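Local coordinates for protein putative glycosyl hydrolase (Bacteroides thetaiotaomicron VPI-5482, PDB 3K11) that is a putative glycosyl hydrolase, probably cleaving glycosidic linkages as a member of glycosyl hydrolase family 88, at residues 94-99 with 158-163; 153-158 with 215-220; 420-423 with 428-431. All coordinates share one frame; numbering follows the deposited sequence.

Contact 1: residues 94-99 with 158-163; sequences AAETTG and RLKDES. With EDO (1,2-ethanediol), chain P.
Glu96 and Lys160 face each other from the last turns of helices 82-98 and 148-160, their CA atoms 11.4 Å apart, so the backbones stay well separated and the two side chains alone span the gap. Each chain is stretched out, and the two cross at about a right angle. Glu96 sets CG anti to its backbone nitrogen (chi1 -167°), which, with the extended chain, brings OE1 to 3.8 Å from Lys160 NZ. This is a long salt bridge between exposed groups, an electrostatic attraction more than a firm bond. The closer hold on Glu96 comes from Arg412, whose NH2 pairs with OE2 and ties the carboxylate to helix 400-416. Family 88 hydrolases are built on a six-hairpin toroid of helices, and here two of its helices finish at the protein surface. Just past helix 82-98, Gly99 takes a positive phi of 75°, while Thr98 OG1 turns back to Ala94 O at 2.6 Å. Beyond Lys160 the chain makes an Asx turn: Asp161 OD1 receives Ser163 N from above the carboxylate plane, and also Ser163 OG at 2.6 Å. A 1,2-ethanediol, probably from the crystallisation liquor, bridges this end, giving a hydrogen bond to Leu159 O and taking one, nearly straight at 175°, from Glu162 N.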
loop_
_atom_site.group_PDB
_atom_site.type_symbol
_atom_site.label_atom_id
_atom_site.label_comp_id
_atom_site.label_asym_id
_atom_site.label_seq_id
_atom_site.Cartn_x
_atom_site.Cartn_y
_atom_site.Cartn_z
ATOM N N ALA A 94 -32.004 17.519 0.029
ATOM C CA ALA A 94 -32.888 16.419 -0.350
ATOM C C ALA A 94 -34.268 16.940 -0.793
ATOM O O ALA A 94 -34.869 16.396 -1.741
ATOM C CB ALA A 94 -33.013 15.406 0.762
ATOM N N ALA A 95 -34.773 17.990 -0.132
ATOM C CA ALA A 95 -36.072 18.534 -0.530
ATOM C C ALA A 95 -35.978 18.999 -1.968
ATOM O O ALA A 95 -36.926 18.874 -2.711
ATOM C CB ALA A 95 -36.509 19.716 0.370
ATOM N N GLU A 96 -34.830 19.545 -2.355
ATOM C CA GLU A 96 -34.665 20.079 -3.697
ATOM C C GLU A 96 -34.526 19.007 -4.756
ATOM O O GLU A 96 -35.113 19.134 -5.823
ATOM C CB GLU A 96 -33.461 21.002 -3.774
ATOM C CG GLU A 96 -33.454 21.828 -5.067
ATOM C CD GLU A 96 -32.145 22.537 -5.293
ATOM O OE1 GLU A 96 -31.551 23.010 -4.286
ATOM O OE2 GLU A 96 -31.723 22.622 -6.475
ATOM N N THR A 97 -33.739 17.964 -4.501
ATOM C CA THR A 97 -33.546 16.957 -5.549
ATOM C C THR A 97 -34.702 15.970 -5.691
ATOM O O THR A 97 -34.829 15.309 -6.735
ATOM C CB THR A 97 -32.277 16.175 -5.335
ATOM O OG1 THR A 97 -32.401 15.315 -4.179
ATOM C CG2 THR A 97 -31.093 17.107 -5.165
ATOM N N THR A 98 -35.523 15.838 -4.652
ATOM C CA THR A 98 -36.621 14.870 -4.643
ATOM C C THR A 98 -37.974 15.515 -4.725
ATOM O O THR A 98 -38.949 14.859 -5.077
ATOM C CB THR A 98 -36.616 14.041 -3.335
ATOM O OG1 THR A 98 -36.937 14.902 -2.225
ATOM C CG2 THR A 98 -35.253 13.378 -3.096
ATOM N N GLY A 99 -38.062 16.776 -4.321
ATOM C CA GLY A 99 -39.331 17.442 -4.232
ATOM C C GLY A 99 -40.177 17.038 -3.042
ATOM O O GLY A 99 -41.321 17.436 -2.954
ATOM N N ARG A 158 -32.970 30.251 5.648
ATOM C CA ARG A 158 -33.534 31.566 5.763
ATOM C C ARG A 158 -33.485 32.324 4.442
ATOM O O ARG A 158 -34.391 33.109 4.132
ATOM C CB ARG A 158 -32.876 32.375 6.869
ATOM C CG ARG A 158 -33.529 33.738 7.032
ATOM C CD ARG A 158 -33.264 34.316 8.407
ATOM N NE ARG A 158 -33.448 35.755 8.302
ATOM C CZ ARG A 158 -34.621 36.343 8.204
ATOM N NH1 ARG A 158 -35.750 35.652 8.304
ATOM N NH2 ARG A 158 -34.673 37.661 8.033
ATOM N N LEU A 159 -32.440 32.121 3.660
ATOM C CA LEU A 159 -32.386 32.756 2.350
ATOM C C LEU A 159 -33.457 32.216 1.405
ATOM O O LEU A 159 -33.805 32.887 0.443
ATOM C CB LEU A 159 -31.000 32.631 1.742
ATOM C CG LEU A 159 -29.933 33.504 2.428
ATOM C CD1 LEU A 159 -28.527 33.104 1.948
ATOM C CD2 LEU A 159 -30.153 35.009 2.238
ATOM N N LYS A 160 -34.007 31.043 1.697
ATOM C CA LYS A 160 -35.132 30.495 0.931
ATOM C C LYS A 160 -36.483 30.869 1.531
ATOM O O LYS A 160 -37.501 30.766 0.845
ATOM C CB LYS A 160 -35.019 28.982 0.837
ATOM C CG LYS A 160 -33.815 28.479 0.078
ATOM C CD LYS A 160 -33.743 26.955 0.146
ATOM C CE LYS A 160 -32.677 26.374 -0.822
ATOM N NZ LYS A 160 -32.965 24.963 -1.318
ATOM N N ASP A 161 -36.493 31.353 2.776
ATOM C CA ASP A 161 -37.712 31.668 3.501
ATOM C C ASP A 161 -37.497 32.772 4.540
ATOM O O ASP A 161 -37.152 32.523 5.681
ATOM C CB ASP A 161 -38.206 30.416 4.219
ATOM C CG ASP A 161 -39.491 30.637 4.973
ATOM O OD1 ASP A 161 -40.077 31.747 4.894
ATOM O OD2 ASP A 161 -39.922 29.682 5.654
ATOM N N GLU A 162 -37.805 33.996 4.140
ATOM C CA GLU A 162 -37.658 35.167 4.969
ATOM C C GLU A 162 -38.502 35.085 6.233
ATOM O O GLU A 162 -38.264 35.833 7.153
ATOM C CB GLU A 162 -38.060 36.437 4.164
ATOM N N SER A 163 -39.500 34.205 6.290
ATOM C CA SER A 163 -40.304 34.084 7.508
ATOM C C SER A 163 -39.614 33.245 8.597
ATOM O O SER A 163 -40.104 33.181 9.700
ATOM C CB SER A 163 -41.657 33.473 7.209
ATOM O OG SER A 163 -41.600 32.081 7.019
HETATM C C1 EDO P . -38.278 34.267 0.467
HETATM O O1 EDO P . -38.776 34.427 1.779
HETATM C C2 EDO P . -36.858 34.794 0.465
HETATM O O2 EDO P . -36.205 34.071 -0.571
#

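Contact 2: residues 153-158 with 215-220; sequences AMIKLR and SRYDKE
Tyr217 gives the largest share of the surface between helix 148-160 and the end of helix 202-217, and it meets two residues about one helical turn apart. The apolar part is the contact with Ile155, whose CG2 lies 3.9 Å from Tyr217 CB and 4.0 Å from CD1 and so packs against the root of the aromatic side chain. At the far end of the ring the aliphatic run of Arg158 takes over: CD approaches the edge in the ring plane, 3.8 Å from CE1. These are neighbouring helices of the all-helical toroid of the family 88 fold, and helix 167-180 comes in beside them, with Ile170 and Gln171 also touching Tyr217. The direct polar link is the hydrogen bond from Arg158 NE to Tyr217 OH, 3.0 Å long and bent to 139°. The hydroxyl comes in at the guanidinium edge, a little tilted from its plane, which is turned 68° from the ring. Arg158 reaches it because CG stands anti to its backbone N (chi1 -177°) and the chain runs extended to NE, while NH1 turns to Glu162 O and Leu164 O. Tyr217 OH has a second partner in Asp167 OD1. A phenylalanine here would probably keep the Ile155 contact but leave Arg158 NE and Asp167 without the hydroxyl they share. A water makes the remaining link, donating to Lys156 O at 2.6 Å and accepting from Arg216 NH1 at 3.0 Å.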
loop_
_atom_site.group_PDB
_atom_site.type_symbol
_atom_site.label_atom_id
_atom_site.label_comp_id
_atom_site.label_asym_id
_atom_site.label_seq_id
_atom_site.Cartn_x
_atom_site.Cartn_y
_atom_site.Cartn_z
ATOM N N ALA A 153 -26.514 25.909 7.794
ATOM C CA ALA A 153 -27.862 25.439 7.411
ATOM C C ALA A 153 -28.966 26.471 7.648
ATOM O O ALA A 153 -29.903 26.581 6.839
ATOM C CB ALA A 153 -28.190 24.148 8.136
HETATM N N MSE A 154 -28.874 27.223 8.752
HETATM C CA MSE A 154 -29.868 28.252 9.070
HETATM C C MSE A 154 -29.834 29.372 8.043
HETATM O O MSE A 154 -30.866 29.847 7.630
HETATM C CB MSE A 154 -29.632 28.824 10.460
HETATM C CG MSE A 154 -30.048 27.861 11.550
HETATM SE SE MSE A 154 -29.733 28.666 13.310
HETATM C CE MSE A 154 -30.510 27.254 14.361
ATOM N N ILE A 155 -28.624 29.801 7.642
ATOM C CA ILE A 155 -28.494 30.779 6.550
ATOM C C ILE A 155 -29.122 30.250 5.247
ATOM O O ILE A 155 -29.962 30.913 4.635
ATOM C CB ILE A 155 -27.031 31.141 6.315
ATOM C CG1 ILE A 155 -26.481 31.954 7.504
ATOM C CG2 ILE A 155 -26.881 31.972 5.035
ATOM C CD1 ILE A 155 -24.871 31.893 7.580
ATOM N N LYS A 156 -28.790 29.011 4.876
ATOM C CA LYS A 156 -29.329 28.426 3.673
ATOM C C LYS A 156 -30.842 28.431 3.635
ATOM O O LYS A 156 -31.449 28.835 2.638
ATOM C CB LYS A 156 -28.838 27.004 3.508
ATOM C CG LYS A 156 -27.373 26.879 3.108
ATOM C CD LYS A 156 -26.957 25.443 3.247
ATOM C CE LYS A 156 -25.573 25.146 2.693
ATOM N NZ LYS A 156 -25.186 23.710 2.887
ATOM N N LEU A 157 -31.476 28.032 4.732
ATOM C CA LEU A 157 -32.937 27.988 4.728
ATOM C C LEU A 157 -33.561 29.377 4.839
ATOM O O LEU A 157 -34.547 29.672 4.172
ATOM C CB LEU A 157 -33.476 27.053 5.812
ATOM C CG LEU A 157 -34.982 26.712 5.705
ATOM C CD1 LEU A 157 -35.313 26.113 4.336
ATOM C CD2 LEU A 157 -35.365 25.715 6.802
ATOM N N ARG A 158 -32.970 30.251 5.648
ATOM C CA ARG A 158 -33.534 31.566 5.763
ATOM C C ARG A 158 -33.485 32.324 4.442
ATOM O O ARG A 158 -34.391 33.109 4.132
ATOM C CB ARG A 158 -32.876 32.375 6.869
ATOM C CG ARG A 158 -33.529 33.738 7.032
ATOM C CD ARG A 158 -33.264 34.316 8.407
ATOM N NE ARG A 158 -33.448 35.755 8.302
ATOM C CZ ARG A 158 -34.621 36.343 8.204
ATOM N NH1 ARG A 158 -35.750 35.652 8.304
ATOM N NH2 ARG A 158 -34.673 37.661 8.033
ATOM N N SER A 215 -21.591 35.467 3.186
ATOM C CA SER A 215 -21.420 36.385 2.058
ATOM C C SER A 215 -22.721 36.568 1.290
ATOM O O SER A 215 -22.910 37.592 0.655
ATOM C CB SER A 215 -20.301 35.927 1.103
ATOM O OG SER A 215 -20.757 34.954 0.189
ATOM N N ARG A 216 -23.608 35.577 1.340
ATOM C CA ARG A 216 -24.913 35.618 0.686
ATOM C C ARG A 216 -25.971 36.283 1.561
ATOM O O ARG A 216 -26.960 36.849 1.061
ATOM C CB ARG A 216 -25.405 34.194 0.362
ATOM C CG ARG A 216 -24.491 33.362 -0.516
ATOM C CD ARG A 216 -25.038 31.963 -0.716
ATOM N NE ARG A 216 -26.324 32.030 -1.402
ATOM C CZ ARG A 216 -27.423 31.312 -1.110
ATOM N NH1 ARG A 216 -27.483 30.412 -0.107
ATOM N NH2 ARG A 216 -28.508 31.510 -1.846
ATOM N N TYR A 217 -25.754 36.237 2.869
ATOM C CA TYR A 217 -26.757 36.682 3.857
ATOM C C TYR A 217 -26.610 38.129 4.248
ATOM O O TYR A 217 -27.611 38.812 4.498
ATOM C CB TYR A 217 -26.629 35.821 5.102
ATOM C CG TYR A 217 -27.708 35.981 6.146
ATOM C CD1 TYR A 217 -28.894 35.267 6.063
ATOM C CD2 TYR A 217 -27.498 36.762 7.252
ATOM C CE1 TYR A 217 -29.855 35.369 7.018
ATOM C CE2 TYR A 217 -28.432 36.873 8.219
ATOM C CZ TYR A 217 -29.638 36.205 8.094
ATOM O OH TYR A 217 -30.581 36.311 9.102
ATOM N N ASP A 218 -25.373 38.596 4.324
ATOM C CA ASP A 218 -25.089 39.984 4.629
ATOM C C ASP A 218 -24.610 40.674 3.325
ATOM O O ASP A 218 -23.453 40.606 2.954
ATOM C CB ASP A 218 -24.075 40.043 5.773
ATOM C CG ASP A 218 -23.722 41.447 6.184
ATOM O OD1 ASP A 218 -24.128 42.383 5.484
ATOM O OD2 ASP A 218 -23.023 41.586 7.211
ATOM N N LYS A 219 -25.542 41.332 2.652
ATOM C CA LYS A 219 -25.309 42.030 1.376
ATOM C C LYS A 219 -24.101 42.985 1.427
ATOM O O LYS A 219 -23.219 42.996 0.530
ATOM C CB LYS A 219 -26.581 42.828 1.029
ATOM N N GLU A 220 -24.035 43.721 2.527
ATOM C CA GLU A 220 -22.949 44.663 2.775
ATOM C C GLU A 220 -21.557 44.056 2.839
ATOM O O GLU A 220 -20.606 44.731 2.546
ATOM C CB GLU A 220 -23.138 45.384 4.119
ATOM C CG GLU A 220 -24.474 46.105 4.343
ATOM C CD GLU A 220 -24.701 47.243 3.371
ATOM O OE1 GLU A 220 -24.906 46.985 2.160
ATOM O OE2 GLU A 220 -24.691 48.399 3.839
HETATM O O HOH W 1 -30.116 29.046 0.395
#

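Contact 3: residues 420-423 with 428-431; sequences QMND and YYQE. With EDO (1,2-ethanediol), chain J.
Asn422 and Tyr429 meet through one well-aligned hydrogen bond: ND2 donates to the tyrosine OH at 2.9 Å, with an angle of 165° at the hydrogen. The oxygen lies in the amide plane, so the N-H points almost straight at it, and the amide and ring planes are 33° apart. Gln420 meets the CD2-CE2 side of the ring. Its CB is 4.1 Å from Tyr429 CD2, and its backbone O stands at the ring edge, 4.0 Å from Tyr429 CE2. Asn422 places its amide by setting CG anti to the backbone N (chi1 -167°), and ND2 is also held by Phe440 O, while the Phe440 ring meets that of Tyr429. The OH of the buried Tyr429 has a further partner across the subunit boundary, Pro194 O of the second subunit, so this hydrogen-bonded pair belongs to the interface. Asp423 extends it: OD2 forms a salt bridge to Arg193 of the second subunit, and an ethanediol, probably from the crystallisation liquor, bonds to both carboxylate oxygens, its O1 2.8 Å from Asp423 OD1 and its O2 2.6 Å from Asp423 OD2. Strands 420-422 and 425-427 form a two-stranded antiparallel hairpin, and the chain leaving it brings Tyr429 back beside the first strand, while Tyr428 turns away to pack on helices 400-416 and 347-362.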
loop_
_atom_site.group_PDB
_atom_site.type_symbol
_atom_site.label_atom_id
_atom_site.label_comp_id
_atom_site.label_asym_id
_atom_site.label_seq_id
_atom_site.Cartn_x
_atom_site.Cartn_y
_atom_site.Cartn_z
ATOM N N GLN A 420 -25.727 2.562 -17.160
ATOM C CA GLN A 420 -26.165 1.295 -17.648
ATOM C C GLN A 420 -25.024 0.293 -17.536
ATOM O O GLN A 420 -23.846 0.628 -17.661
ATOM C CB GLN A 420 -26.613 1.482 -19.111
ATOM C CG GLN A 420 -27.076 0.253 -19.798
ATOM C CD GLN A 420 -27.922 0.534 -21.032
ATOM O OE1 GLN A 420 -28.290 1.683 -21.308
ATOM N NE2 GLN A 420 -28.210 -0.528 -21.802
HETATM N N MSE A 421 -25.380 -0.957 -17.302
HETATM C CA MSE A 421 -24.401 -2.015 -17.241
HETATM C C MSE A 421 -23.896 -2.280 -18.665
HETATM O O MSE A 421 -24.667 -2.320 -19.634
HETATM C CB MSE A 421 -25.042 -3.273 -16.621
HETATM C CG MSE A 421 -25.413 -3.107 -15.129
HETATM SE SE MSE A 421 -23.848 -3.248 -14.082
HETATM C CE MSE A 421 -23.514 -5.067 -14.196
ATOM N N ASN A 422 -22.591 -2.433 -18.789
ATOM C CA ASN A 422 -21.950 -2.762 -20.053
ATOM C C ASN A 422 -20.815 -3.718 -19.737
ATOM O O ASN A 422 -19.902 -3.374 -19.008
ATOM C CB ASN A 422 -21.447 -1.488 -20.736
ATOM C CG ASN A 422 -21.053 -1.719 -22.160
ATOM O OD1 ASN A 422 -20.742 -2.845 -22.556
ATOM N ND2 ASN A 422 -21.048 -0.654 -22.946
ATOM N N ASP A 423 -20.872 -4.931 -20.269
ATOM C CA ASP A 423 -19.799 -5.904 -19.976
ATOM C C ASP A 423 -19.646 -6.119 -18.456
ATOM O O ASP A 423 -18.558 -6.321 -17.969
ATOM C CB ASP A 423 -18.513 -5.372 -20.630
ATOM C CG ASP A 423 -17.635 -6.427 -21.202
ATOM O OD1 ASP A 423 -17.934 -7.631 -21.105
ATOM O OD2 ASP A 423 -16.617 -6.007 -21.744
ATOM N N TYR A 428 -21.360 5.135 -17.087
ATOM C CA TYR A 428 -22.173 6.346 -17.154
ATOM C C TYR A 428 -22.293 6.871 -18.565
ATOM O O TYR A 428 -21.277 7.087 -19.228
ATOM C CB TYR A 428 -21.644 7.422 -16.186
ATOM C CG TYR A 428 -22.339 7.350 -14.850
ATOM C CD1 TYR A 428 -22.280 6.198 -14.069
ATOM C CD2 TYR A 428 -23.106 8.401 -14.377
ATOM C CE1 TYR A 428 -22.974 6.105 -12.867
ATOM C CE2 TYR A 428 -23.787 8.322 -13.177
ATOM C CZ TYR A 428 -23.741 7.144 -12.413
ATOM O OH TYR A 428 -24.422 7.043 -11.191
ATOM N N TYR A 429 -23.525 7.139 -18.994
ATOM C CA TYR A 429 -23.803 7.658 -20.340
ATOM C C TYR A 429 -24.592 8.960 -20.194
ATOM O O TYR A 429 -25.475 9.054 -19.384
ATOM C CB TYR A 429 -24.586 6.625 -21.183
ATOM C CG TYR A 429 -23.761 5.375 -21.384
ATOM C CD1 TYR A 429 -22.746 5.338 -22.338
ATOM C CD2 TYR A 429 -23.943 4.266 -20.591
ATOM C CE1 TYR A 429 -21.943 4.232 -22.487
ATOM C CE2 TYR A 429 -23.139 3.152 -20.740
ATOM C CZ TYR A 429 -22.129 3.143 -21.671
ATOM O OH TYR A 429 -21.311 2.035 -21.808
ATOM N N GLN A 430 -24.272 9.951 -20.999
ATOM C CA GLN A 430 -24.916 11.240 -20.880
ATOM C C GLN A 430 -26.213 11.275 -21.694
ATOM O O GLN A 430 -27.095 12.049 -21.380
ATOM C CB GLN A 430 -23.911 12.351 -21.190
ATOM C CG GLN A 430 -22.766 12.405 -20.066
ATOM C CD GLN A 430 -21.768 11.180 -20.067
ATOM O OE1 GLN A 430 -21.146 10.911 -21.080
ATOM N NE2 GLN A 430 -21.640 10.458 -18.927
ATOM N N GLU A 431 -26.333 10.399 -22.698
ATOM C CA GLU A 431 -27.568 10.161 -23.440
ATOM C C GLU A 431 -27.996 8.707 -23.200
ATOM O O GLU A 431 -27.143 7.812 -23.130
ATOM C CB GLU A 431 -27.331 10.359 -24.948
ATOM C CG GLU A 431 -26.887 11.785 -25.362
HETATM C C1 EDO J . -14.848 -9.781 -22.105
HETATM O O1 EDO J . -15.778 -9.339 -21.104
HETATM C C2 EDO J . -14.109 -8.625 -22.745
HETATM O O2 EDO J . -15.066 -7.607 -23.011
#

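Overall arrangement
Contacts 1 and 2 share Arg158 and helix 148-160, and they touch where Leu159 packs on Arg216 and Tyr217; their centres are 13 Å apart and their segments alternate along the chain. Contact 1 is at the surface and rests on one long, exposed charge pair, whereas contact 2 is partly buried and mixes apolar packing with direct and water-mediated hydrogen bonds. Contact 3 stands apart, its centre 32 Å from that of contact 1 and 39 Å from that of contact 2. It is buried, though far from the chain's centre, with a second subunit and the chain's C-terminal tail lying against it; its segments are close in sequence, linking a hairpin strand to a loop instead of joining helices.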